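Local coordinates for protein aminotransferase, class I and II (Erwinia tasmaniensis, PDB 5Z0Q) that belongs to the class I and II aminotransferases and carries pyridoxal-5'-phosphate covalently bound in a pocket between two subunits, at residues E92-L97 with A249-I254; M236-S241 with S283-E288. All coordinates share one frame; numbering follows the deposited sequence.

Contact 1 (E92-L97 with A249-I254); sequences EWLVFL and ASLAVI
Leu94, Phe96, Leu251 and Val253 fill one face of an antiparallel strand pair whose other face carries Val95, Leu97, Ser250 and Ala252. On the first face Leu94 CD2 lies beside Val253 CG2 at 3.7 Å and also reaches Leu251 CD1. Phe96 runs alongside Leu251: its CD1 touches Leu251 CB at 3.7 Å, its CE1 meets Leu251 CD2, and Ser250 O sits at the ring edge. Helix 71-83 packs on Leu94, Phe96 and Leu251. Four backbone hydrogen bonds join the strands and a fifth, Ile254 N to Trp93 O, continues past them, almost straight (172°). Strand 94-97 is the outermost strand within the chain of the mixed central sheet of the aminotransferase large domain, and 250-253, antiparallel to both neighbours, joins it to strand 232-236. The other face is the closed one, all four residues buried and helix 257-267 touching Val95. Here Leu97 CD1 rests on Ala252 CB at 4.0 Å, and Ser250 OG, beside Leu97 CB (3.5 Å), hydrogen-bonds to Gly99 O. Trp93, Leu94 and Phe96 form the more open side, partly exposed; Trp93 CB and CE3 still touch Val253 CG1, while the far end of the indole leads away.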
ATOM      1  N   GLU A  92      17.001  -5.213 -12.740  1.00 28.51           N
ATOM      2  CA  GLU A  92      15.708  -4.961 -13.367  1.00 29.52           C
ATOM      3  C   GLU A  92      14.696  -6.070 -13.107  1.00 34.07           C
ATOM      4  O   GLU A  92      13.528  -5.915 -13.481  1.00 36.03           O
ATOM      5  CB  GLU A  92      15.875  -4.753 -14.877  1.00 28.41           C
ATOM      6  CG  GLU A  92      16.320  -5.983 -15.654  1.00 26.41           C
ATOM      7  CD  GLU A  92      17.828  -6.139 -15.696  1.00 40.54           C
ATOM      8  OE1 GLU A  92      18.526  -5.437 -14.934  1.00 40.86           O
ATOM      9  OE2 GLU A  92      18.317  -6.964 -16.498  1.00 40.10           O
ATOM     10  N   TRP A  93      15.107  -7.177 -12.483  1.00 34.27           N
ATOM     11  CA  TRP A  93      14.160  -8.226 -12.123  1.00 33.69           C
ATOM     12  C   TRP A  93      13.271  -7.826 -10.955  1.00 27.71           C
ATOM     13  O   TRP A  93      12.211  -8.432 -10.764  1.00 28.80           O
ATOM     14  CB  TRP A  93      14.900  -9.517 -11.763  1.00 33.93           C
ATOM     15  CG  TRP A  93      15.665 -10.139 -12.888  1.00 35.53           C
ATOM     16  CD1 TRP A  93      15.701  -9.724 -14.187  1.00 37.94           C
ATOM     17  CD2 TRP A  93      16.508 -11.293 -12.810  1.00 36.41           C
ATOM     18  NE1 TRP A  93      16.516 -10.551 -14.924  1.00 40.91           N
ATOM     19  CE2 TRP A  93      17.023 -11.523 -14.101  1.00 36.43           C
ATOM     20  CE3 TRP A  93      16.877 -12.157 -11.774  1.00 34.81           C
ATOM     21  CZ2 TRP A  93      17.887 -12.578 -14.384  1.00 33.25           C
ATOM     22  CZ3 TRP A  93      17.734 -13.205 -12.056  1.00 31.14           C
ATOM     23  CH2 TRP A  93      18.229 -13.406 -13.349  1.00 34.47           C
ATOM     24  N   LEU A  94      13.674  -6.828 -10.175  1.00 30.69           N
ATOM     25  CA  LEU A  94      12.981  -6.503  -8.937  1.00 32.98           C
ATOM     26  C   LEU A  94      11.764  -5.624  -9.195  1.00 30.21           C
ATOM     27  O   LEU A  94      11.789  -4.730 -10.046  1.00 29.90           O
ATOM     28  CB  LEU A  94      13.933  -5.801  -7.967  1.00 27.48           C
ATOM     29  CG  LEU A  94      15.176  -6.595  -7.562  1.00 24.52           C
ATOM     30  CD1 LEU A  94      16.039  -5.790  -6.607  1.00 25.85           C
ATOM     31  CD2 LEU A  94      14.783  -7.923  -6.939  1.00 27.70           C
ATOM     32  N   VAL A  95      10.692  -5.897  -8.454  1.00 31.47           N
ATOM     33  CA  VAL A  95       9.487  -5.071  -8.438  1.00 32.94           C
ATOM     34  C   VAL A  95       9.069  -4.946  -6.979  1.00 29.53           C
ATOM     35  O   VAL A  95       8.695  -5.944  -6.352  1.00 29.09           O
ATOM     36  CB  VAL A  95       8.345  -5.662  -9.279  1.00 26.76           C
ATOM     37  CG1 VAL A  95       7.091  -4.816  -9.133  1.00 24.21           C
ATOM     38  CG2 VAL A  95       8.746  -5.763 -10.742  1.00 24.18           C
ATOM     39  N   PHE A  96       9.134  -3.734  -6.435  1.00 31.57           N
ATOM     40  CA  PHE A  96       8.830  -3.522  -5.027  1.00 25.86           C
ATOM     41  C   PHE A  96       7.328  -3.379  -4.813  1.00 25.31           C
ATOM     42  O   PHE A  96       6.627  -2.743  -5.606  1.00 26.29           O
ATOM     43  CB  PHE A  96       9.562  -2.287  -4.506  1.00 26.05           C
ATOM     44  CG  PHE A  96      11.058  -2.405  -4.561  1.00 31.32           C
ATOM     45  CD1 PHE A  96      11.734  -3.228  -3.675  1.00 31.95           C
ATOM     46  CD2 PHE A  96      11.788  -1.696  -5.500  1.00 33.03           C
ATOM     47  CE1 PHE A  96      13.111  -3.343  -3.725  1.00 33.58           C
ATOM     48  CE2 PHE A  96      13.166  -1.804  -5.555  1.00 30.71           C
ATOM     49  CZ  PHE A  96      13.828  -2.628  -4.666  1.00 34.84           C
ATOM     50  N   LEU A  97       6.838  -3.973  -3.730  1.00 25.35           N
ATOM     51  CA  LEU A  97       5.416  -4.054  -3.439  1.00 25.61           C
ATOM     52  C   LEU A  97       5.170  -3.716  -1.978  1.00 31.58           C
ATOM     53  O   LEU A  97       6.061  -3.895  -1.138  1.00 29.48           O
ATOM     54  CB  LEU A  97       4.865  -5.457  -3.738  1.00 30.24           C
ATOM     55  CG  LEU A  97       4.968  -5.947  -5.183  1.00 24.48           C
ATOM     56  CD1 LEU A  97       4.879  -7.464  -5.235  1.00 28.34           C
ATOM     57  CD2 LEU A  97       3.881  -5.315  -6.037  1.00 20.95           C
ATOM     58  N   ALA A 249       7.230  -3.693   3.534  1.00 39.32           N
ATOM     59  CA  ALA A 249       8.084  -3.512   2.368  1.00 31.75           C
ATOM     60  C   ALA A 249       8.510  -4.882   1.854  1.00 31.37           C
ATOM     61  O   ALA A 249       9.151  -5.650   2.579  1.00 34.79           O
ATOM     62  CB  ALA A 249       9.300  -2.656   2.710  1.00 32.01           C
ATOM     63  N   SER A 250       8.149  -5.188   0.609  1.00 30.94           N
ATOM     64  CA  SER A 250       8.446  -6.479   0.003  1.00 31.20           C
ATOM     65  C   SER A 250       8.911  -6.254  -1.430  1.00 31.37           C
ATOM     66  O   SER A 250       8.912  -5.129  -1.939  1.00 27.22           O
ATOM     67  CB  SER A 250       7.224  -7.403   0.041  1.00 33.47           C
ATOM     68  OG  SER A 250       6.206  -6.926  -0.819  1.00 35.03           O
ATOM     69  N   LEU A 251       9.306  -7.342  -2.089  1.00 24.32           N
ATOM     70  CA  LEU A 251       9.749  -7.266  -3.472  1.00 32.32           C
ATOM     71  C   LEU A 251       9.460  -8.586  -4.170  1.00 28.04           C
ATOM     72  O   LEU A 251       9.459  -9.651  -3.547  1.00 25.85           O
ATOM     73  CB  LEU A 251      11.242  -6.915  -3.572  1.00 38.47           C
ATOM     74  CG  LEU A 251      12.280  -7.745  -2.806  1.00 38.94           C
ATOM     75  CD1 LEU A 251      12.705  -8.991  -3.577  1.00 29.80           C
ATOM     76  CD2 LEU A 251      13.491  -6.889  -2.466  1.00 36.12           C
ATOM     77  N   ALA A 252       9.213  -8.499  -5.473  1.00 28.53           N
ATOM     78  CA  ALA A 252       9.019  -9.661  -6.327  1.00 23.10           C
ATOM     79  C   ALA A 252      10.153  -9.730  -7.338  1.00 31.05           C
ATOM     80  O   ALA A 252      10.555  -8.708  -7.903  1.00 29.57           O
ATOM     81  CB  ALA A 252       7.671  -9.602  -7.048  1.00 24.57           C
ATOM     82  N   VAL A 253      10.668 -10.934  -7.561  1.00 32.17           N
ATOM     83  CA  VAL A 253      11.782 -11.163  -8.476  1.00 31.18           C
ATOM     84  C   VAL A 253      11.240 -11.912  -9.684  1.00 31.12           C
ATOM     85  O   VAL A 253      10.934 -13.108  -9.599  1.00 35.18           O
ATOM     86  CB  VAL A 253      12.924 -11.936  -7.807  1.00 33.19           C
ATOM     87  CG1 VAL A 253      14.122 -12.021  -8.741  1.00 30.93           C
ATOM     88  CG2 VAL A 253      13.307 -11.278  -6.490  1.00 27.97           C
ATOM     89  N   ILE A 254      11.120 -11.215 -10.806  1.00 35.21           N
ATOM     90  CA  ILE A 254      10.597 -11.775 -12.043  1.00 30.18           C
ATOM     91  C   ILE A 254      11.683 -11.671 -13.107  1.00 34.90           C
ATOM     92  O   ILE A 254      11.845 -10.629 -13.744  1.00 32.66           O
ATOM     93  CB  ILE A 254       9.313 -11.053 -12.490  1.00 32.27           C
ATOM     94  CG1 ILE A 254       8.446 -10.709 -11.278  1.00 31.31           C
ATOM     95  CG2 ILE A 254       8.534 -11.915 -13.469  1.00 28.80           C
ATOM     96  CD1 ILE A 254       7.275  -9.811 -11.598  1.00 22.41           C
TER

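Contact 2 (M236-S241 with S283-E288); sequences MSPSKS and SAAWRE. With PLP (pyridoxal-5'-phosphate), chain M.
Pro238 lays its ring across one face of the Trp286 indole, the two side chains crossing at about a right angle. From CB outward, the proline meets the helix atom by atom. CB stands over the five-membered ring in a CH-pi contact, 3.8 Å from the Trp286 ring centroid and 23° off the normal. The same CB comes within 3.5 Å of Trp286 NE1 and 4.0 Å of Ala285 CB, so it is held between the indole and the methyl of the preceding residue, Ala285. CG is less close, 4.1 Å from Trp286 CE2, whereas CD moves over the six-membered ring, 3.8 Å from Trp286 CZ2. Beyond the proline, Trp286 CZ2 approaches Ser237 C at 3.6 Å, and the backbone of Met236 lies at the indole edge. The contact is apolar, but Trp286 NE1 hydrogen-bonds to Asp209 OD2, which should restrain the indole's rotation; Ser241 OG shares that acceptor. Within 236-241, Ser237 OG accepts from Ser239 N, forming an ST turn, and also from Ser239 OG. At the next residue, Lys240, the side chain, bent at chi3 and chi4, turns away from the helix to its covalent bond between NZ and PLP C4A; Tyr66 of the second subunit hydrogen-bonds to that nitrogen. The loop follows strand 232-236 of the large-domain sheet, and the helix partner, 276-288, packs Trp286 on Val76 and Arg80 of helix 71-83, Ala285 on Ile51 of helix 49-59, and Trp286 on Leu251 of strand 250-253.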
ATOM      1  N   MET A 236       9.770 -12.136  -1.707  1.00 23.32           N
ATOM      2  CA  MET A 236      10.617 -12.084  -0.524  1.00 25.67           C
ATOM      3  C   MET A 236      10.440 -10.741   0.172  1.00 28.42           C
ATOM      4  O   MET A 236      10.053  -9.745  -0.442  1.00 29.31           O
ATOM      5  CB  MET A 236      12.092 -12.310  -0.876  1.00 34.46           C
ATOM      6  CG  MET A 236      12.401 -13.713  -1.367  1.00 41.03           C
ATOM      7  SD  MET A 236      14.110 -13.896  -1.897  1.00 63.66           S
ATOM      8  CE  MET A 236      14.209 -12.612  -3.142  1.00 44.03           C
ATOM      9  N   SER A 237      10.741 -10.730   1.473  1.00 31.39           N
ATOM     10  CA  SER A 237      10.571  -9.549   2.311  1.00 33.08           C
ATOM     11  C   SER A 237      11.211  -9.764   3.678  1.00 28.81           C
ATOM     12  O   SER A 237      11.288 -10.903   4.156  1.00 35.25           O
ATOM     13  CB  SER A 237       9.086  -9.218   2.473  1.00 31.09           C
ATOM     14  OG  SER A 237       8.881  -8.250   3.485  1.00 27.79           O
ATOM     15  N   PRO A 238      11.693  -8.705   4.331  1.00 31.84           N
ATOM     16  CA  PRO A 238      12.194  -8.853   5.703  1.00 32.03           C
ATOM     17  C   PRO A 238      11.112  -8.616   6.744  1.00 27.73           C
ATOM     18  O   PRO A 238      11.417  -8.377   7.917  1.00 26.88           O
ATOM     19  CB  PRO A 238      13.288  -7.783   5.781  1.00 19.02           C
ATOM     20  CG  PRO A 238      12.771  -6.697   4.895  1.00 21.81           C
ATOM     21  CD  PRO A 238      12.011  -7.379   3.772  1.00 30.06           C
ATOM     22  N   SER A 239       9.846  -8.681   6.323  1.00 23.55           N
ATOM     23  CA  SER A 239       8.742  -8.341   7.217  1.00 23.81           C
ATOM     24  C   SER A 239       8.679  -9.287   8.410  1.00 26.30           C
ATOM     25  O   SER A 239       8.579  -8.848   9.561  1.00 24.25           O
ATOM     26  CB  SER A 239       7.420  -8.354   6.448  1.00 29.93           C
ATOM     27  OG  SER A 239       7.367  -7.298   5.505  1.00 41.18           O
ATOM     28  N   LYS A 240       8.737 -10.593   8.156  1.00 29.28           N
ATOM     29  CA  LYS A 240       8.661 -11.568   9.235  1.00 23.86           C
ATOM     30  C   LYS A 240      10.018 -11.872   9.850  1.00 24.27           C
ATOM     31  O   LYS A 240      10.085 -12.249  11.025  1.00 27.70           O
ATOM     32  CB  LYS A 240       8.029 -12.864   8.728  1.00 29.71           C
ATOM     33  CG  LYS A 240       6.628 -12.679   8.191  1.00 33.06           C
ATOM     34  CD  LYS A 240       5.953 -14.011   7.953  1.00 36.02           C
ATOM     35  CE  LYS A 240       4.577 -14.032   8.583  1.00 36.70           C
ATOM     36  NZ  LYS A 240       3.726 -12.912   8.097  1.00 39.17           N
ATOM     37  N   SER A 241      11.098 -11.720   9.082  1.00 27.58           N
ATOM     38  CA  SER A 241      12.426 -11.973   9.628  1.00 23.11           C
ATOM     39  C   SER A 241      12.767 -10.977  10.726  1.00 26.25           C
ATOM     40  O   SER A 241      13.422 -11.330  11.713  1.00 33.57           O
ATOM     41  CB  SER A 241      13.467 -11.913   8.509  1.00 23.73           C
ATOM     42  OG  SER A 241      13.026 -12.630   7.369  1.00 40.72           O
ATOM     43  N   SER A 283      15.662  -1.655   4.321  1.00 25.77           N
ATOM     44  CA  SER A 283      17.082  -1.565   3.997  1.00 23.46           C
ATOM     45  C   SER A 283      17.939  -1.857   5.221  1.00 31.01           C
ATOM     46  O   SER A 283      18.837  -2.705   5.174  1.00 32.50           O
ATOM     47  CB  SER A 283      17.408  -0.185   3.425  1.00 26.80           C
ATOM     48  OG  SER A 283      16.890  -0.037   2.115  1.00 38.41           O
ATOM     49  N   ALA A 284      17.667  -1.168   6.333  1.00 28.58           N
ATOM     50  CA  ALA A 284      18.449  -1.380   7.547  1.00 29.27           C
ATOM     51  C   ALA A 284      18.296  -2.800   8.076  1.00 30.52           C
ATOM     52  O   ALA A 284      19.214  -3.324   8.718  1.00 32.34           O
ATOM     53  CB  ALA A 284      18.042  -0.369   8.618  1.00 21.06           C
ATOM     54  N   ALA A 285      17.150  -3.436   7.821  1.00 26.38           N
ATOM     55  CA  ALA A 285      16.949  -4.808   8.271  1.00 28.71           C
ATOM     56  C   ALA A 285      17.929  -5.756   7.592  1.00 25.89           C
ATOM     57  O   ALA A 285      18.612  -6.544   8.255  1.00 28.58           O
ATOM     58  CB  ALA A 285      15.507  -5.241   8.004  1.00 24.80           C
ATOM     59  N   TRP A 286      18.019  -5.685   6.265  1.00 28.38           N
ATOM     60  CA  TRP A 286      18.892  -6.576   5.513  1.00 29.50           C
ATOM     61  C   TRP A 286      20.325  -6.075   5.407  1.00 29.93           C
ATOM     62  O   TRP A 286      21.211  -6.862   5.054  1.00 35.05           O
ATOM     63  CB  TRP A 286      18.327  -6.801   4.105  1.00 28.14           C
ATOM     64  CG  TRP A 286      17.302  -7.890   4.042  1.00 27.15           C
ATOM     65  CD1 TRP A 286      17.046  -8.831   4.997  1.00 29.80           C
ATOM     66  CD2 TRP A 286      16.391  -8.151   2.967  1.00 33.41           C
ATOM     67  NE1 TRP A 286      16.034  -9.664   4.583  1.00 30.83           N
ATOM     68  CE2 TRP A 286      15.614  -9.267   3.340  1.00 28.40           C
ATOM     69  CE3 TRP A 286      16.157  -7.551   1.726  1.00 31.36           C
ATOM     70  CZ2 TRP A 286      14.621  -9.795   2.517  1.00 23.40           C
ATOM     71  CZ3 TRP A 286      15.170  -8.078   0.910  1.00 27.74           C
ATOM     72  CH2 TRP A 286      14.415  -9.188   1.309  1.00 26.83           C
ATOM     73  N   ARG A 287      20.581  -4.800   5.702  1.00 33.06           N
ATOM     74  CA  ARG A 287      21.939  -4.278   5.590  1.00 36.67           C
ATOM     75  C   ARG A 287      22.762  -4.521   6.850  1.00 30.23           C
ATOM     76  O   ARG A 287      23.925  -4.928   6.757  1.00 27.75           O
ATOM     77  CB  ARG A 287      21.917  -2.779   5.272  1.00 33.05           C
ATOM     78  CG  ARG A 287      23.210  -2.271   4.649  1.00 39.43           C
ATOM     79  CD  ARG A 287      23.346  -0.755   4.726  1.00 47.39           C
ATOM     80  NE  ARG A 287      22.273  -0.051   4.028  1.00 54.21           N
ATOM     81  CZ  ARG A 287      21.312   0.637   4.637  1.00 55.06           C
ATOM     82  NH1 ARG A 287      21.288   0.718   5.961  1.00 48.90           N
ATOM     83  NH2 ARG A 287      20.377   1.250   3.923  1.00 52.10           N
ATOM     84  N   GLU A 288      22.184  -4.280   8.031  1.00 27.54           N
ATOM     85  CA  GLU A 288      22.946  -4.389   9.269  1.00 34.25           C
ATOM     86  C   GLU A 288      22.182  -5.084  10.391  1.00 29.47           C
ATOM     87  O   GLU A 288      22.624  -5.023  11.545  1.00 30.33           O
ATOM     88  CB  GLU A 288      23.397  -2.999   9.736  1.00 45.37           C
ATOM     89  CG  GLU A 288      24.421  -2.344   8.819  1.00 49.46           C
ATOM     90  CD  GLU A 288      24.555  -0.855   9.060  1.00 62.76           C
ATOM     91  OE1 GLU A 288      25.453  -0.233   8.451  1.00 65.65           O
ATOM     92  OE2 GLU A 288      23.760  -0.307   9.852  1.00 59.18           O
TER
HETATM   93  N1  PLP M 401       3.361 -14.966   3.083  1.00 34.00           N
HETATM   94  C2  PLP M 401       3.304 -15.927   4.073  1.00 34.69           C
HETATM   95  C2A PLP M 401       3.412 -17.381   3.716  1.00 34.89           C
HETATM   96  C3  PLP M 401       3.151 -15.549   5.402  1.00 36.53           C
HETATM   97  O3  PLP M 401       3.095 -16.502   6.384  1.00 36.52           O
HETATM   98  C4  PLP M 401       3.054 -14.201   5.733  1.00 42.98           C
HETATM   99  C4A PLP M 401       3.066 -13.779   7.172  1.00 41.52           C
HETATM  100  C5  PLP M 401       3.108 -13.239   4.731  1.00 44.62           C
HETATM  101  C6  PLP M 401       3.264 -13.627   3.405  1.00 39.34           C
HETATM  102  C5A PLP M 401       3.002 -11.777   5.102  1.00 45.84           C
HETATM  103  O4P PLP M 401       2.559 -11.008   4.006  1.00 42.80           O
HETATM  104  P   PLP M 401       2.103  -9.482   4.244  1.00 47.94           P
HETATM  105  O1P PLP M 401       1.129  -9.423   5.398  1.00 46.57           O
HETATM  106  O2P PLP M 401       1.442  -8.941   2.998  1.00 41.25           O
HETATM  107  O3P PLP M 401       3.329  -8.661   4.569  1.00 44.89           O

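Overall arrangement
Contacts 1 and 2 meet where strand 250-253 runs beside the end of strand 232-236, their centres 14 Å apart. Leu251 N lies 3.0 Å from Met236 O, a probable backbone hydrogen bond, and a hydrogen bond joins Ser237 OG to Ala249 O (2.8 Å), just before strand 250-253, tying contact 1 to the loop that leads to Lys240. Ser250 CB packs on Ser237 CB at 3.6 Å. Contact 2 supplies Lys240 to the cofactor pocket, and contact 1 lies beside it: the Ser250 side chain is about 6 Å from PLP, and Gly99, whose O accepts a hydrogen bond from Ser250 OG, belongs to that pocket with Val100 and Val101, whose backbone nitrogens hydrogen-bond to PLP. Helix 71-83 touches both contacts.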